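PDB 6HVG: alternansucrase from Leuconostoc mesenteroides, which is a glycoside hydrolase family 70 protein that carries a calcium ion in its TIM-barrel-type region and has choline-binding-type repeats. Local coordinates for residues K639-T644 with E1217-L1222. Sequence-based numbering, arbitrary orientation.
Sequences KALYGT and EEYPSL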
loop_
_atom_site.group_PDB
_atom_site.type_symbol
_atom_site.label_atom_id
_atom_site.label_comp_id
_atom_site.label_asym_id
_atom_site.label_seq_id
_atom_site.Cartn_x
_atom_site.Cartn_y
_atom_site.Cartn_z
ATOM N N LYS A 639 13.553 10.696 31.394
ATOM C CA LYS A 639 14.732 10.994 32.196
ATOM C C LYS A 639 14.364 11.934 33.338
ATOM O O LYS A 639 14.707 11.674 34.498
ATOM C CB LYS A 639 15.836 11.605 31.339
ATOM C CG LYS A 639 16.569 10.615 30.451
ATOM C CD LYS A 639 17.409 11.302 29.364
ATOM C CE LYS A 639 18.228 10.272 28.595
ATOM N NZ LYS A 639 18.736 10.725 27.279
ATOM N N ALA A 640 13.656 13.010 33.014
ATOM C CA ALA A 640 13.300 14.018 33.990
ATOM C C ALA A 640 12.388 13.488 35.080
ATOM O O ALA A 640 12.624 13.758 36.259
ATOM C CB ALA A 640 12.641 15.197 33.290
ATOM N N LEU A 641 11.357 12.734 34.702
ATOM C CA LEU A 641 10.344 12.271 35.660
ATOM C C LEU A 641 10.649 10.967 36.384
ATOM O O LEU A 641 10.140 10.756 37.482
ATOM C CB LEU A 641 8.985 12.120 34.990
ATOM C CG LEU A 641 8.054 13.314 35.157
ATOM C CD1 LEU A 641 8.390 14.394 34.137
ATOM C CD2 LEU A 641 6.616 12.826 35.023
ATOM N N TYR A 642 11.452 10.092 35.788
ATOM C CA TYR A 642 11.731 8.770 36.394
ATOM C C TYR A 642 13.212 8.446 36.548
ATOM O O TYR A 642 13.551 7.369 36.997
ATOM C CB TYR A 642 11.064 7.656 35.576
ATOM C CG TYR A 642 9.601 7.906 35.237
ATOM C CD1 TYR A 642 8.677 8.161 36.231
ATOM C CD2 TYR A 642 9.148 7.890 33.917
ATOM C CE1 TYR A 642 7.343 8.380 35.941
ATOM C CE2 TYR A 642 7.814 8.112 33.609
ATOM C CZ TYR A 642 6.916 8.352 34.624
ATOM O OH TYR A 642 5.597 8.583 34.308
ATOM N N GLY A 643 14.100 9.365 36.179
ATOM C CA GLY A 643 15.545 9.119 36.272
ATOM C C GLY A 643 15.994 7.839 35.574
ATOM O O GLY A 643 16.780 7.074 36.115
ATOM N N THR A 644 15.508 7.623 34.354
ATOM C CA THR A 644 15.829 6.429 33.582
ATOM C C THR A 644 17.301 6.313 33.234
ATOM O O THR A 644 17.808 5.199 33.028
ATOM C CB THR A 644 15.018 6.359 32.275
ATOM O OG1 THR A 644 15.178 7.576 31.527
ATOM C CG2 THR A 644 13.542 6.135 32.587
ATOM N N GLU A 1217 6.999 24.634 34.882
ATOM C CA GLU A 1217 7.352 25.050 36.234
ATOM C C GLU A 1217 8.279 24.022 36.906
ATOM O O GLU A 1217 9.288 24.401 37.481
ATOM C CB GLU A 1217 6.076 25.244 37.067
ATOM C CG GLU A 1217 6.285 25.921 38.416
ATOM C CD GLU A 1217 4.987 26.147 39.180
ATOM O OE1 GLU A 1217 3.904 25.903 38.615
ATOM O OE2 GLU A 1217 5.047 26.585 40.352
ATOM N N GLU A 1218 7.946 22.732 36.819
ATOM C CA GLU A 1218 8.720 21.683 37.499
ATOM C C GLU A 1218 10.007 21.255 36.800
ATOM O O GLU A 1218 10.964 20.887 37.472
ATOM C CB GLU A 1218 7.877 20.436 37.719
ATOM C CG GLU A 1218 6.845 20.569 38.822
ATOM C CD GLU A 1218 6.056 19.286 38.999
ATOM O OE1 GLU A 1218 6.673 18.207 38.950
ATOM O OE2 GLU A 1218 4.823 19.344 39.184
ATOM N N TYR A 1219 10.023 21.256 35.471
ATOM C CA TYR A 1219 11.194 20.767 34.720
ATOM C C TYR A 1219 11.524 21.714 33.577
ATOM O O TYR A 1219 11.384 21.342 32.417
ATOM C CB TYR A 1219 10.951 19.345 34.161
ATOM C CG TYR A 1219 10.471 18.340 35.179
ATOM C CD1 TYR A 1219 9.115 18.101 35.360
ATOM C CD2 TYR A 1219 11.365 17.635 35.965
ATOM C CE1 TYR A 1219 8.664 17.184 36.304
ATOM C CE2 TYR A 1219 10.927 16.715 36.916
ATOM C CZ TYR A 1219 9.577 16.497 37.075
ATOM O OH TYR A 1219 9.123 15.601 37.995
ATOM N N PRO A 1220 11.983 22.939 33.892
ATOM C CA PRO A 1220 12.168 23.983 32.870
ATOM C C PRO A 1220 12.964 23.524 31.645
ATOM O O PRO A 1220 12.668 23.939 30.540
ATOM C CB PRO A 1220 12.944 25.089 33.616
ATOM C CG PRO A 1220 12.664 24.862 35.062
ATOM C CD PRO A 1220 12.428 23.381 35.226
ATOM N N SER A 1221 13.974 22.684 31.851
ATOM C CA SER A 1221 14.934 22.367 30.786
ATOM C C SER A 1221 14.288 21.641 29.598
ATOM O O SER A 1221 14.701 21.834 28.445
ATOM C CB SER A 1221 16.117 21.578 31.347
ATOM O OG SER A 1221 15.650 20.446 32.048
ATOM N N LEU A 1222 13.253 20.851 29.860
ATOM C CA LEU A 1222 12.503 20.212 28.774
ATOM C C LEU A 1222 11.999 21.221 27.737
ATOM O O LEU A 1222 11.950 20.940 26.537
ATOM C CB LEU A 1222 11.313 19.428 29.333
ATOM C CG LEU A 1222 11.628 18.184 30.159
ATOM C CD1 LEU A 1222 10.335 17.557 30.640
ATOM C CD2 LEU A 1222 12.429 17.171 29.361
#
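Leu-641 lays its CD1 methyl over one face of the Tyr-1219 ring in a CH-pi contact, 4.0 Å from the ring centroid to CD1 and 28° off the ring normal. Leu-641 CD1 is displaced toward one side of the ring and comes to 3.5 Å from Tyr-1219 CE1, while Leu-641 CG lies 3.8 Å from Tyr-1219 OH. The two side chains cross at about a right angle. Tyr-1219 holds CG anti to its own carbonyl carbon (chi1 -51°), which carries the ring out to the last turn of helix 629-642.

Apolar packing continues at Ala-640, whose CB points toward the 1217-1222 segment and meets Tyr-1219 CD2 at 3.8 Å. Ala-640 CB also lies 4.2 Å from Leu-1222 CD1; Leu-1222 also touches Asp-636, one turn earlier on the helix. Polar backbone enters through Ala-640 O, which approaches Tyr-1219 CE2 obliquely at 3.5 Å.

Backbone bonds shape both partners. Gly-643 N to Lys-639 O (2.9 Å) closes the final helical turn before Gly-643 departs with positive phi, and Leu-1222 N bonds to Tyr-1219 O (3.2 Å) where the chain bends between helices 1212-1218 and 1220-1224.

This is small surface packing: a helix C-terminus in the crossover between parallel strands 617-620 and 657-658 of the TIM-barrel-type fold, set against an interhelical turn that is remote in sequence.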